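Local coordinates for protein plantazolicin methyltransferase BamL (Bacillus amyloliquefaciens subsp. plantarum, PDB 5DLY) that probably transfers methyl groups from S-adenosylmethionine to the N-terminal amine of desmethylplantazolicin, giving the antibiotic plantazolicin, at residues A[6-17]-A[133-141]. Numbering follows the deposited sequence.
Sequences VRESEANRIQAQ and FGLFKNPIA. With SAH (S-adenosyl-L-homocysteine), chain C; 5D7 (prop-2-en-1-yl 2-[(1S)-1-amino-4-carbamimidamidobutyl]-1,3-thiazole-4-carboxylate), chain B.
From Arg-13 facing Leu-135 to Val-6 facing Pro-139, the helical segment 6-17, broken at Ser-9, runs along the connection 133-141, a 3-10 turn and loop leading into helix 139-148, their CA atoms 5.1 Å apart at the Arg-13 end and 7.8 Å at the other. Arg-13 carries the contact. Bent at chi3 (-60°), its chain passes Gly-134 O and turns the guanidinium edge to two successive loop carbonyls. NE donates to Phe-136 O at 2.7 Å, in the carbonyl plane, through a bent hydrogen bond (N-H...O 135°); NH2 reaches Lys-137 O at 2.8 Å along a nearly straight bond (166°), from above that carbonyl plane. NH1 and NH2 also grip Val-6 O, in the guanidinium plane, so one group joins helix 2-8 to both loop carbonyls. Glu-10 CA covers one face of the group and the Pro-139 ring the other, both toward the rim.

In this Rossmann-like methyltransferase fold the connection follows strand 124-130, and helix 10-21 lies over it beside the ligands. Leu-135 fits between Ala-16 and the two ligands: CD2 packs on Ala-16 CB, CD1 lies 3.5 Å from C5' of S-adenosylhomocysteine, and CG faces CD of the desmethylplantazolicin analogue. Gln-17 brings OE1 to 3.0 Å from adenine C8, and the Phe-136 ring turns its edge, at CE1 and CD1, to the adenine.

Farther out, Arg-7 holds Glu-10 OE1 side-on through NE and NH2 in a salt bridge, and a water links that oxygen to Asn-138 OD1; Asn-138 ND2 bonds to Glu-114. The extended Lys-137 chain crosses the Glu-10 carboxylate, CE 3.4 Å from OE2. Val-6 packs CG1 against CG of the Pro-139 ring, and its CG2 touches Ile-140 CD1 at 3.7 Å.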
loop_
_atom_site.group_PDB
_atom_site.type_symbol
_atom_site.label_atom_id
_atom_site.label_comp_id
_atom_site.label_asym_id
_atom_site.label_seq_id
_atom_site.Cartn_x
_atom_site.Cartn_y
_atom_site.Cartn_z
ATOM N N VAL A 6 8.882 2.949 -16.723
ATOM C CA VAL A 6 7.780 2.053 -16.367
ATOM C C VAL A 6 7.539 0.979 -17.438
ATOM O O VAL A 6 7.366 -0.192 -17.108
ATOM C CB VAL A 6 6.495 2.849 -16.035
ATOM C CG1 VAL A 6 5.260 1.957 -16.054
ATOM C CG2 VAL A 6 6.650 3.525 -14.684
ATOM N N ARG A 7 7.554 1.366 -18.714
ATOM C CA ARG A 7 7.347 0.390 -19.790
ATOM C C ARG A 7 8.473 -0.636 -19.874
ATOM O O ARG A 7 8.225 -1.811 -20.151
ATOM C CB ARG A 7 7.156 1.072 -21.158
ATOM C CG ARG A 7 5.865 1.870 -21.314
ATOM C CD ARG A 7 4.644 1.017 -21.658
ATOM N NE ARG A 7 4.204 0.150 -20.560
ATOM C CZ ARG A 7 3.603 0.569 -19.445
ATOM N NH1 ARG A 7 3.362 1.859 -19.241
ATOM N NH2 ARG A 7 3.262 -0.315 -18.517
ATOM N N GLU A 8 9.700 -0.192 -19.614
ATOM C CA GLU A 8 10.868 -1.060 -19.751
ATOM C C GLU A 8 11.034 -2.037 -18.596
ATOM O O GLU A 8 11.728 -3.047 -18.731
ATOM C CB GLU A 8 12.142 -0.239 -19.959
ATOM C CG GLU A 8 12.284 0.300 -21.376
ATOM C CD GLU A 8 12.253 -0.794 -22.435
ATOM O OE1 GLU A 8 11.226 -0.924 -23.131
ATOM O OE2 GLU A 8 13.243 -1.536 -22.567
ATOM N N SER A 9 10.382 -1.734 -17.472
ATOM C CA SER A 9 10.349 -2.629 -16.313
ATOM C C SER A 9 9.065 -3.465 -16.246
ATOM O O SER A 9 8.849 -4.211 -15.283
ATOM C CB SER A 9 10.551 -1.841 -15.012
ATOM O OG SER A 9 9.701 -0.708 -14.936
ATOM N N GLU A 10 8.227 -3.363 -17.273
ATOM C CA GLU A 10 6.959 -4.094 -17.308
ATOM C C GLU A 10 7.122 -5.613 -17.184
ATOM O O GLU A 10 6.389 -6.257 -16.434
ATOM C CB GLU A 10 6.160 -3.725 -18.563
ATOM C CG GLU A 10 4.775 -4.338 -18.636
ATOM C CD GLU A 10 4.037 -3.932 -19.895
ATOM O OE1 GLU A 10 3.721 -2.732 -20.045
ATOM O OE2 GLU A 10 3.775 -4.821 -20.727
ATOM N N ALA A 11 8.088 -6.182 -17.903
ATOM C CA ALA A 11 8.332 -7.622 -17.848
ATOM C C ALA A 11 8.686 -8.087 -16.438
ATOM O O ALA A 11 8.267 -9.159 -16.016
ATOM C CB ALA A 11 9.421 -8.022 -18.833
ATOM N N ASN A 12 9.447 -7.270 -15.712
ATOM C CA ASN A 12 9.775 -7.582 -14.324
ATOM C C ASN A 12 8.524 -7.640 -13.456
ATOM O O ASN A 12 8.382 -8.532 -12.623
ATOM C CB ASN A 12 10.770 -6.571 -13.754
ATOM C CG ASN A 12 12.129 -6.644 -14.427
ATOM O OD1 ASN A 12 12.552 -7.703 -14.901
ATOM N ND2 ASN A 12 12.822 -5.515 -14.466
ATOM N N ARG A 13 7.613 -6.699 -13.677
ATOM C CA ARG A 13 6.381 -6.619 -12.901
ATOM C C ARG A 13 5.458 -7.792 -13.215
ATOM O O ARG A 13 4.830 -8.346 -12.310
ATOM C CB ARG A 13 5.677 -5.275 -13.128
ATOM C CG ARG A 13 6.458 -4.083 -12.601
ATOM C CD ARG A 13 5.586 -2.842 -12.482
ATOM N NE ARG A 13 5.035 -2.470 -13.784
ATOM C CZ ARG A 13 5.699 -1.785 -14.709
ATOM N NH1 ARG A 13 6.944 -1.366 -14.483
ATOM N NH2 ARG A 13 5.112 -1.512 -15.863
ATOM N N ILE A 14 5.407 -8.195 -14.491
ATOM C CA ILE A 14 4.646 -9.387 -14.882
ATOM C C ILE A 14 5.172 -10.626 -14.153
ATOM O O ILE A 14 4.389 -11.422 -13.640
ATOM C CB ILE A 14 4.655 -9.638 -16.414
ATOM C CG1 ILE A 14 4.149 -8.411 -17.190
ATOM C CG2 ILE A 14 3.877 -10.910 -16.755
ATOM C CD1 ILE A 14 2.739 -7.967 -16.868
ATOM N N GLN A 15 6.498 -10.761 -14.099
ATOM C CA GLN A 15 7.151 -11.868 -13.403
ATOM C C GLN A 15 6.865 -11.862 -11.901
ATOM O O GLN A 15 6.581 -12.910 -11.324
ATOM C CB GLN A 15 8.663 -11.863 -13.676
ATOM C CG GLN A 15 9.463 -12.925 -12.922
ATOM C CD GLN A 15 9.031 -14.352 -13.237
ATOM O OE1 GLN A 15 8.483 -14.630 -14.306
ATOM N NE2 GLN A 15 9.276 -15.264 -12.301
ATOM N N ALA A 16 6.910 -10.684 -11.276
ATOM C CA ALA A 16 6.615 -10.564 -9.841
ATOM C C ALA A 16 5.186 -11.026 -9.545
ATOM O O ALA A 16 4.921 -11.673 -8.529
ATOM C CB ALA A 16 6.818 -9.132 -9.371
ATOM N N GLN A 17 4.273 -10.694 -10.454
ATOM C CA GLN A 17 2.865 -11.021 -10.290
ATOM C C GLN A 17 2.568 -12.525 -10.430
ATOM O O GLN A 17 1.562 -12.999 -9.902
ATOM C CB GLN A 17 1.998 -10.145 -11.219
ATOM C CG GLN A 17 0.521 -10.522 -11.315
ATOM C CD GLN A 17 -0.235 -10.454 -10.004
ATOM O OE1 GLN A 17 0.213 -9.850 -9.017
ATOM N NE2 GLN A 17 -1.399 -11.093 -9.978
ATOM N N PHE A 133 2.230 -2.134 -5.275
ATOM C CA PHE A 133 2.373 -1.215 -6.422
ATOM C C PHE A 133 3.218 -1.801 -7.559
ATOM O O PHE A 133 2.827 -1.742 -8.727
ATOM C CB PHE A 133 2.965 0.109 -5.939
ATOM C CG PHE A 133 2.818 1.254 -6.904
ATOM C CD1 PHE A 133 1.576 1.634 -7.386
ATOM C CD2 PHE A 133 3.938 1.970 -7.304
ATOM C CE1 PHE A 133 1.451 2.705 -8.263
ATOM C CE2 PHE A 133 3.818 3.049 -8.168
ATOM C CZ PHE A 133 2.573 3.418 -8.647
ATOM N N GLY A 134 4.349 -2.405 -7.206
ATOM C CA GLY A 134 5.253 -3.023 -8.187
ATOM C C GLY A 134 4.719 -4.244 -8.924
ATOM O O GLY A 134 5.390 -4.773 -9.805
ATOM N N LEU A 135 3.519 -4.710 -8.568
ATOM C CA LEU A 135 2.883 -5.834 -9.267
ATOM C C LEU A 135 2.047 -5.396 -10.454
ATOM O O LEU A 135 1.731 -6.217 -11.313
ATOM C CB LEU A 135 1.994 -6.649 -8.313
ATOM C CG LEU A 135 2.685 -7.259 -7.095
ATOM C CD1 LEU A 135 1.654 -7.891 -6.182
ATOM C CD2 LEU A 135 3.676 -8.304 -7.581
ATOM N N PHE A 136 1.680 -4.119 -10.503
ATOM C CA PHE A 136 0.747 -3.649 -11.528
ATOM C C PHE A 136 1.424 -3.533 -12.884
ATOM O O PHE A 136 2.503 -2.958 -12.983
ATOM C CB PHE A 136 0.163 -2.284 -11.147
ATOM C CG PHE A 136 -0.534 -2.253 -9.810
ATOM C CD1 PHE A 136 -1.098 -3.402 -9.261
ATOM C CD2 PHE A 136 -0.655 -1.056 -9.120
ATOM C CE1 PHE A 136 -1.741 -3.359 -8.027
ATOM C CE2 PHE A 136 -1.308 -1.001 -7.893
ATOM C CZ PHE A 136 -1.846 -2.155 -7.347
ATOM N N LYS A 137 0.791 -4.071 -13.926
ATOM C CA LYS A 137 1.296 -3.884 -15.286
ATOM C C LYS A 137 1.384 -2.403 -15.684
ATOM O O LYS A 137 2.372 -1.957 -16.284
ATOM C CB LYS A 137 0.430 -4.659 -16.287
ATOM C CG LYS A 137 0.895 -4.527 -17.736
ATOM C CD LYS A 137 0.022 -5.346 -18.679
ATOM C CE LYS A 137 0.437 -5.144 -20.134
ATOM N NZ LYS A 137 -0.408 -5.955 -21.059
ATOM N N ASN A 138 0.352 -1.644 -15.327
ATOM C CA ASN A 138 0.220 -0.250 -15.725
ATOM C C ASN A 138 0.058 0.676 -14.510
ATOM O O ASN A 138 -1.010 1.259 -14.303
ATOM C CB ASN A 138 -0.964 -0.120 -16.686
ATOM C CG ASN A 138 -0.768 -0.931 -17.958
ATOM O OD1 ASN A 138 0.165 -0.673 -18.719
ATOM N ND2 ASN A 138 -1.639 -1.911 -18.189
ATOM N N PRO A 139 1.132 0.833 -13.709
ATOM C CA PRO A 139 1.018 1.609 -12.473
ATOM C C PRO A 139 0.640 3.079 -12.660
ATOM O O PRO A 139 -0.109 3.621 -11.842
ATOM C CB PRO A 139 2.396 1.463 -11.825
ATOM C CG PRO A 139 3.317 1.108 -12.936
ATOM C CD PRO A 139 2.492 0.282 -13.881
ATOM N N ILE A 140 1.144 3.734 -13.712
ATOM C CA ILE A 140 0.805 5.143 -13.935
ATOM C C ILE A 140 -0.684 5.304 -14.288
ATOM O O ILE A 140 -1.358 6.192 -13.755
ATOM C CB ILE A 140 1.707 5.788 -15.018
ATOM C CG1 ILE A 140 3.190 5.615 -14.653
ATOM C CG2 ILE A 140 1.367 7.260 -15.198
ATOM C CD1 ILE A 140 4.165 6.078 -15.721
ATOM N N ALA A 141 -1.197 4.423 -15.149
ATOM C CA ALA A 141 -2.618 4.418 -15.500
ATOM C C ALA A 141 -3.488 4.214 -14.263
ATOM O O ALA A 141 -4.499 4.895 -14.087
ATOM C CB ALA A 141 -2.923 3.341 -16.534
HETATM N N SAH C . -2.395 -5.037 0.085
HETATM C CA SAH C . -1.933 -6.406 0.484
HETATM C CB SAH C . -1.013 -6.974 -0.591
HETATM C CG SAH C . -1.309 -8.458 -0.825
HETATM S SD SAH C . -0.105 -9.226 -1.877
HETATM C C SAH C . -1.190 -6.336 1.790
HETATM O O SAH C . -1.185 -5.313 2.463
HETATM O OXT SAH C . -0.554 -7.299 2.218
HETATM C "C5'" SAH C . -0.364 -8.411 -3.427
HETATM C "C4'" SAH C . -1.810 -8.464 -3.903
HETATM O "O4'" SAH C . -1.966 -7.602 -5.039
HETATM C "C3'" SAH C . -2.226 -9.856 -4.374
HETATM O "O3'" SAH C . -3.382 -10.303 -3.639
HETATM C "C2'" SAH C . -2.503 -9.690 -5.864
HETATM O "O2'" SAH C . -3.545 -10.520 -6.385
HETATM C "C1'" SAH C . -2.884 -8.221 -5.930
HETATM N N9 SAH C . -2.778 -7.599 -7.270
HETATM C C8 SAH C . -1.735 -7.681 -8.123
HETATM N N7 SAH C . -1.987 -6.987 -9.255
HETATM C C5 SAH C . -3.207 -6.440 -9.123
HETATM C C6 SAH C . -4.064 -5.593 -9.963
HETATM N N6 SAH C . -3.615 -5.195 -11.168
HETATM N N1 SAH C . -5.276 -5.231 -9.469
HETATM C C2 SAH C . -5.696 -5.647 -8.256
HETATM N N3 SAH C . -4.959 -6.429 -7.423
HETATM C C4 SAH C . -3.729 -6.852 -7.817
HETATM O O9 5D7 B . 7.008 -5.874 2.543
HETATM C C6 5D7 B . 7.700 -6.800 2.148
HETATM O O7 5D7 B . 8.981 -7.080 2.749
HETATM C C8 5D7 B . 9.555 -6.218 3.736
HETATM C C2 5D7 B . 7.245 -7.696 1.059
HETATM N N3 5D7 B . 5.975 -7.657 0.572
HETATM C C4 5D7 B . 5.711 -8.536 -0.406
HETATM S S5 5D7 B . 7.136 -9.477 -0.711
HETATM C C1 5D7 B . 8.081 -8.663 0.481
HETATM C CA 5D7 B . 4.466 -8.790 -1.160
HETATM N N 5D7 B . 3.399 -8.036 -0.516
HETATM C CB 5D7 B . 4.597 -8.393 -2.638
HETATM C CG 5D7 B . 5.310 -7.065 -2.916
HETATM C CD 5D7 B . 4.753 -6.460 -4.195
HETATM N NE 5D7 B . 5.524 -5.271 -4.535
HETATM C CZ 5D7 B . 6.646 -5.184 -5.252
HETATM N NH2 5D7 B . 7.184 -4.060 -5.443
HETATM N NH1 5D7 B . 7.168 -6.224 -5.768
HETATM C C3 5D7 B . 10.916 -6.754 4.098
HETATM C C5 5D7 B . 11.386 -6.643 5.324
HETATM O O HOH W 1 1.408 2.647 -16.775
HETATM O O HOH W 2 1.150 -1.821 -20.921
#